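Local coordinates for protein LAE5 (Uncultured bacterium, PDB 5JD3) that probably hydrolyses ester bonds, as an esterase of the GDSL-like lipase/acylhydrolase family with an alpha/beta fold, at residues M153-P158 and R181-R186; M109-N114 and K137-L142. All blocks are in the same frame, centred on the assembly; numbering follows the deposited sequence.

Contact 1 of 2, residues M153-P158 and R181-R186; sequences MILLTP and RRVAER
Leu155 meets Ala184 and Val183 through one methyl group, CD1. Its CB points from strand 152-156 toward the helix segment 181-186. The side chain leaves with CG anti to its own carbonyl carbon (chi1 -60°). CD1 then continues the chain outward, anti to CA (chi2 -174°), and becomes the part that reaches furthest across. Leu155 CD1 lies 3.8 Å from Ala184 CB and 3.9 Å from Ala184 CA. The small alanine lets the leucine methyl come down close to the helix backbone, and the CA atoms of Leu155 and Ala184 are 6.7 Å apart. Val183 gives a lighter touch. Its CB is turned neither to the strand nor from it, and Val183 CG1 flanks the same methyl, 4.3 Å from Leu155 CD1. The touching residues are all buried, and no hydrogen bond joins the two segments. Strand 152-156, helix 168-187 and strand 190-192 form a beta-alpha-beta unit, and this is where its helix packs on its first strand. Leu155 also touches Met109 of the neighbouring strand and Val143 of helix 132-146, while Ala184 rests on Cys189. Near Thr157 the two segments draw apart. Thr157 CB is turned to the helix, but the Thr157 side chain stays clear of the helix segment and touches Asp193. Outside the two segments, Arg181 NH1 forms a salt bridge with Asp193 OD2.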
loop_
_atom_site.group_PDB
_atom_site.type_symbol
_atom_site.label_atom_id
_atom_site.label_comp_id
_atom_site.label_asym_id
_atom_site.label_seq_id
_atom_site.Cartn_x
_atom_site.Cartn_y
_atom_site.Cartn_z
ATOM N N MET A 153 -4.873 -11.451 -3.700
ATOM C CA MET A 153 -5.006 -10.115 -3.135
ATOM C C MET A 153 -3.923 -9.852 -2.096
ATOM O O MET A 153 -3.733 -10.638 -1.169
ATOM C CB MET A 153 -6.391 -9.929 -2.517
ATOM C CG MET A 153 -6.717 -8.486 -2.176
ATOM S SD MET A 153 -8.487 -8.182 -2.054
ATOM C CE MET A 153 -8.512 -6.394 -1.955
ATOM N N ILE A 154 -3.217 -8.738 -2.259
ATOM C CA ILE A 154 -2.106 -8.397 -1.377
ATOM C C ILE A 154 -2.437 -7.203 -0.489
ATOM O O ILE A 154 -2.847 -6.150 -0.976
ATOM C CB ILE A 154 -0.826 -8.080 -2.179
ATOM C CG1 ILE A 154 -0.448 -9.255 -3.085
ATOM C CG2 ILE A 154 0.319 -7.741 -1.242
ATOM C CD1 ILE A 154 -0.884 -9.085 -4.526
ATOM N N LEU A 155 -2.256 -7.372 0.816
ATOM C CA LEU A 155 -2.484 -6.286 1.761
ATOM C C LEU A 155 -1.166 -5.775 2.331
ATOM O O LEU A 155 -0.435 -6.514 2.989
ATOM C CB LEU A 155 -3.409 -6.739 2.892
ATOM C CG LEU A 155 -4.797 -7.213 2.456
ATOM C CD1 LEU A 155 -5.684 -7.487 3.662
ATOM C CD2 LEU A 155 -5.441 -6.193 1.532
ATOM N N LEU A 156 -0.867 -4.509 2.065
ATOM C CA LEU A 156 0.342 -3.882 2.584
ATOM C C LEU A 156 0.005 -3.043 3.809
ATOM O O LEU A 156 -0.815 -2.128 3.736
ATOM C CB LEU A 156 1.017 -3.016 1.515
ATOM C CG LEU A 156 1.619 -3.714 0.290
ATOM C CD1 LEU A 156 0.562 -4.025 -0.763
ATOM C CD2 LEU A 156 2.740 -2.875 -0.305
ATOM N N THR A 157 0.640 -3.361 4.932
ATOM C CA THR A 157 0.340 -2.700 6.196
ATOM C C THR A 157 0.666 -1.209 6.150
ATOM O O THR A 157 1.629 -0.796 5.500
ATOM C CB THR A 157 1.105 -3.355 7.373
ATOM O OG1 THR A 157 0.688 -2.769 8.612
ATOM C CG2 THR A 157 2.606 -3.177 7.217
ATOM N N PRO A 158 -0.157 -0.390 6.821
ATOM C CA PRO A 158 0.206 1.017 6.988
ATOM C C PRO A 158 1.428 1.122 7.887
ATOM O O PRO A 158 1.682 0.206 8.668
ATOM C CB PRO A 158 -1.032 1.628 7.648
ATOM C CG PRO A 158 -1.682 0.479 8.351
ATOM C CD PRO A 158 -1.444 -0.710 7.464
ATOM N N ARG A 181 -3.875 -7.353 9.501
ATOM C CA ARG A 181 -3.333 -8.705 9.544
ATOM C C ARG A 181 -4.430 -9.747 9.721
ATOM O O ARG A 181 -4.431 -10.777 9.048
ATOM C CB ARG A 181 -2.306 -8.845 10.671
ATOM C CG ARG A 181 -0.949 -8.220 10.382
ATOM C CD ARG A 181 0.032 -8.514 11.509
ATOM N NE ARG A 181 1.246 -7.706 11.425
ATOM C CZ ARG A 181 2.384 -8.118 10.876
ATOM N NH1 ARG A 181 3.437 -7.312 10.849
ATOM N NH2 ARG A 181 2.473 -9.336 10.359
ATOM N N ARG A 182 -5.365 -9.478 10.628
ATOM C CA ARG A 182 -6.427 -10.433 10.919
ATOM C C ARG A 182 -7.474 -10.460 9.809
ATOM O O ARG A 182 -8.294 -11.376 9.744
ATOM C CB ARG A 182 -7.088 -10.118 12.264
ATOM C CG ARG A 182 -7.834 -8.799 12.317
ATOM C CD ARG A 182 -8.460 -8.590 13.685
ATOM N NE ARG A 182 -9.424 -9.638 14.010
ATOM C CZ ARG A 182 -10.014 -9.770 15.194
ATOM N NH1 ARG A 182 -9.738 -8.920 16.173
ATOM N NH2 ARG A 182 -10.879 -10.754 15.399
ATOM N N VAL A 183 -7.446 -9.456 8.938
ATOM C CA VAL A 183 -8.306 -9.450 7.760
ATOM C C VAL A 183 -7.671 -10.294 6.660
ATOM O O VAL A 183 -8.352 -11.061 5.976
ATOM C CB VAL A 183 -8.562 -8.019 7.241
ATOM C CG1 VAL A 183 -9.293 -8.054 5.908
ATOM C CG2 VAL A 183 -9.360 -7.224 8.261
ATOM N N ALA A 184 -6.357 -10.156 6.504
ATOM C CA ALA A 184 -5.609 -10.931 5.521
ATOM C C ALA A 184 -5.683 -12.423 5.830
ATOM O O ALA A 184 -5.913 -13.240 4.938
ATOM C CB ALA A 184 -4.159 -10.471 5.472
ATOM N N GLU A 185 -5.489 -12.766 7.099
ATOM C CA GLU A 185 -5.552 -14.154 7.545
ATOM C C GLU A 185 -6.942 -14.736 7.313
ATOM O O GLU A 185 -7.087 -15.904 6.953
ATOM C CB GLU A 185 -5.169 -14.252 9.029
ATOM C CG GLU A 185 -5.114 -15.670 9.601
ATOM C CD GLU A 185 -6.477 -16.214 10.002
ATOM O OE1 GLU A 185 -7.387 -15.405 10.280
ATOM O OE2 GLU A 185 -6.636 -17.452 10.039
ATOM N N ARG A 186 -7.959 -13.908 7.518
ATOM C CA ARG A 186 -9.345 -14.354 7.458
ATOM C C ARG A 186 -9.790 -14.678 6.033
ATOM O O ARG A 186 -10.678 -15.505 5.825
ATOM C CB ARG A 186 -10.258 -13.288 8.068
ATOM C CG ARG A 186 -11.650 -13.771 8.429
ATOM C CD ARG A 186 -12.214 -12.953 9.580
ATOM N NE ARG A 186 -12.044 -11.519 9.360
ATOM C CZ ARG A 186 -12.259 -10.590 10.286
ATOM N NH1 ARG A 186 -12.649 -10.942 11.504
ATOM N NH2 ARG A 186 -12.078 -9.309 9.997
#

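Contact 2 of 2, residues M109-N114 and K137-L142; sequences MMIGIN and KTLDEL
Met109 and Leu139 form the tight part of this contact, their side chains running alongside each other and pointing opposite ways. The methionine runs out with CG anti to its backbone N, then bends at its last torsion (chi3 46°). This sets Met109 CE 3.6 Å and Met109 SD 3.9 Å from Leu139 CD1. Ile111 adds its branch methyl, with Ile111 CG2 4.0 Å from Leu139 CD1. One leucine methyl therefore meets three atoms from two residues. Leu142 packs more loosely, with Leu142 CD1 4.3 Å from Met109 SD. All four side chains are buried, and no hydrogen bond crosses between the segments. Leu91 of helix 88-100 touches both Met109 and Ile111.

The far side of helix 132-146 is polar and more open to solvent. Lys137 is exposed there. Asp140 and Glu141 are partly exposed and turn to other partners: Asp140 OD1 is hydrogen-bonded to His187 NE2, and Glu141 OE2 forms a salt bridge with Arg145. Past Ile111 the chain moves away from helix 132-146. Gly112 has a phi of 138°, where a CB would press on the carbonyl O of Ile111, and sits at the N-cap of helix 113-121. Asn114 follows in that helix, and its ND2 donates to Asn86 O. The Gly112-Ile113-Asn114 run after the strand matches the GxND block of SGNH/GDSL hydrolases, whose asparagine typically helps form the oxyanion hole.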
loop_
_atom_site.group_PDB
_atom_site.type_symbol
_atom_site.label_atom_id
_atom_site.label_comp_id
_atom_site.label_asym_id
_atom_site.label_seq_id
_atom_site.Cartn_x
_atom_site.Cartn_y
_atom_site.Cartn_z
ATOM N N MET A 109 -3.410 -3.588 -1.956
ATOM C CA MET A 109 -3.984 -2.451 -1.252
ATOM C C MET A 109 -3.138 -2.028 -0.060
ATOM O O MET A 109 -2.728 -2.853 0.758
ATOM C CB MET A 109 -5.409 -2.769 -0.794
ATOM C CG MET A 109 -6.013 -1.715 0.120
ATOM S SD MET A 109 -7.791 -1.913 0.332
ATOM C CE MET A 109 -7.902 -3.674 0.628
ATOM N N MET A 110 -2.875 -0.730 0.021
ATOM C CA MET A 110 -2.167 -0.158 1.154
ATOM C C MET A 110 -2.913 1.067 1.663
ATOM O O MET A 110 -2.914 2.119 1.023
ATOM C CB MET A 110 -0.738 0.210 0.767
ATOM C CG MET A 110 -0.014 0.980 1.843
ATOM S SD MET A 110 1.677 1.382 1.399
ATOM C CE MET A 110 1.996 2.649 2.610
ATOM N N ILE A 111 -3.553 0.923 2.818
ATOM C CA ILE A 111 -4.378 1.990 3.363
ATOM C C ILE A 111 -4.369 1.940 4.890
ATOM O O ILE A 111 -4.211 0.872 5.485
ATOM C CB ILE A 111 -5.830 1.897 2.827
ATOM C CG1 ILE A 111 -6.561 3.232 2.988
ATOM C CG2 ILE A 111 -6.587 0.744 3.481
ATOM C CD1 ILE A 111 -6.036 4.322 2.078
ATOM N N GLY A 112 -4.511 3.100 5.524
ATOM C CA GLY A 112 -4.529 3.164 6.974
ATOM C C GLY A 112 -3.743 4.323 7.556
ATOM O O GLY A 112 -4.032 4.774 8.664
ATOM N N ILE A 113 -2.748 4.803 6.815
ATOM C CA ILE A 113 -1.896 5.890 7.290
ATOM C C ILE A 113 -2.705 7.150 7.588
ATOM O O ILE A 113 -2.639 7.687 8.694
ATOM C CB ILE A 113 -0.789 6.226 6.271
ATOM C CG1 ILE A 113 0.246 5.100 6.224
ATOM C CG2 ILE A 113 -0.109 7.538 6.631
ATOM C CD1 ILE A 113 1.422 5.389 5.317
ATOM N N ASN A 114 -3.472 7.613 6.606
ATOM C CA ASN A 114 -4.308 8.794 6.788
ATOM C C ASN A 114 -5.434 8.540 7.782
ATOM O O ASN A 114 -5.872 9.451 8.482
ATOM C CB ASN A 114 -4.883 9.253 5.448
ATOM C CG ASN A 114 -3.818 9.786 4.513
ATOM O OD1 ASN A 114 -2.894 10.481 4.937
ATOM N ND2 ASN A 114 -3.938 9.460 3.232
ATOM N N LYS A 137 -14.069 -3.079 9.628
ATOM C CA LYS A 137 -15.302 -3.428 8.932
ATOM C C LYS A 137 -15.237 -3.091 7.444
ATOM O O LYS A 137 -15.631 -3.896 6.602
ATOM C CB LYS A 137 -16.491 -2.711 9.576
ATOM C CG LYS A 137 -17.850 -3.163 9.065
ATOM C CD LYS A 137 -18.601 -3.947 10.131
ATOM C CE LYS A 137 -20.050 -4.180 9.732
ATOM N NZ LYS A 137 -20.797 -4.939 10.775
ATOM N N THR A 138 -14.730 -1.904 7.130
ATOM C CA THR A 138 -14.634 -1.453 5.745
ATOM C C THR A 138 -13.564 -2.225 4.977
ATOM O O THR A 138 -13.787 -2.646 3.842
ATOM C CB THR A 138 -14.324 0.055 5.662
ATOM O OG1 THR A 138 -15.259 0.782 6.469
ATOM C CG2 THR A 138 -14.416 0.543 4.225
ATOM N N LEU A 139 -12.405 -2.407 5.603
ATOM C CA LEU A 139 -11.293 -3.122 4.982
ATOM C C LEU A 139 -11.656 -4.577 4.709
ATOM O O LEU A 139 -11.363 -5.111 3.640
ATOM C CB LEU A 139 -10.050 -3.050 5.872
ATOM C CG LEU A 139 -8.749 -3.644 5.333
ATOM C CD1 LEU A 139 -8.254 -2.849 4.139
ATOM C CD2 LEU A 139 -7.695 -3.686 6.428
ATOM N N ASP A 140 -12.296 -5.210 5.687
ATOM C CA ASP A 140 -12.741 -6.593 5.559
ATOM C C ASP A 140 -13.789 -6.728 4.461
ATOM O O ASP A 140 -13.822 -7.722 3.735
ATOM C CB ASP A 140 -13.299 -7.095 6.893
ATOM C CG ASP A 140 -13.944 -8.463 6.780
ATOM O OD1 ASP A 140 -13.227 -9.473 6.940
ATOM O OD2 ASP A 140 -15.168 -8.528 6.540
ATOM N N GLU A 141 -14.676 -5.759 4.344
ATOM C CA GLU A 141 -15.706 -5.762 3.318
ATOM C C GLU A 141 -15.172 -5.587 1.909
ATOM O O GLU A 141 -15.614 -6.230 1.005
ATOM C CB GLU A 141 -16.845 -4.808 3.651
ATOM C CG GLU A 141 -17.752 -4.367 2.508
ATOM C CD GLU A 141 -18.687 -5.438 1.887
ATOM O OE1 GLU A 141 -18.870 -6.565 2.432
ATOM O OE2 GLU A 141 -19.272 -5.162 0.817
ATOM N N LEU A 142 -14.206 -4.702 1.745
ATOM C CA LEU A 142 -13.584 -4.526 0.437
ATOM C C LEU A 142 -12.899 -5.811 -0.012
ATOM O O LEU A 142 -13.010 -6.219 -1.168
ATOM C CB LEU A 142 -12.574 -3.378 0.466
ATOM C CG LEU A 142 -13.124 -1.970 0.696
ATOM C CD1 LEU A 142 -11.991 -0.956 0.717
ATOM C CD2 LEU A 142 -14.148 -1.614 -0.370
#

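How the contacts relate
From the N terminus, strand 106-110 comes first, in the middle of the parallel sheet. The chain leaves it, makes helix 113-121 and returns as helix 132-146, where contact 2 closes its loop. Strand 152-156 follows, beside strand 106-110. Contact 1 opens there and closes on helix 168-187, before the edge strand 190-192. The loops run in series and neither nest nor cross. The two contacts have centres about 9 Å apart and touch directly. Met109 N to Ile154 O and Leu156 N to Met109 O, both 2.8 Å, are probable hydrogen bonds between the strands. Together the contacts tie two successive helices to two neighbouring strands of one sheet.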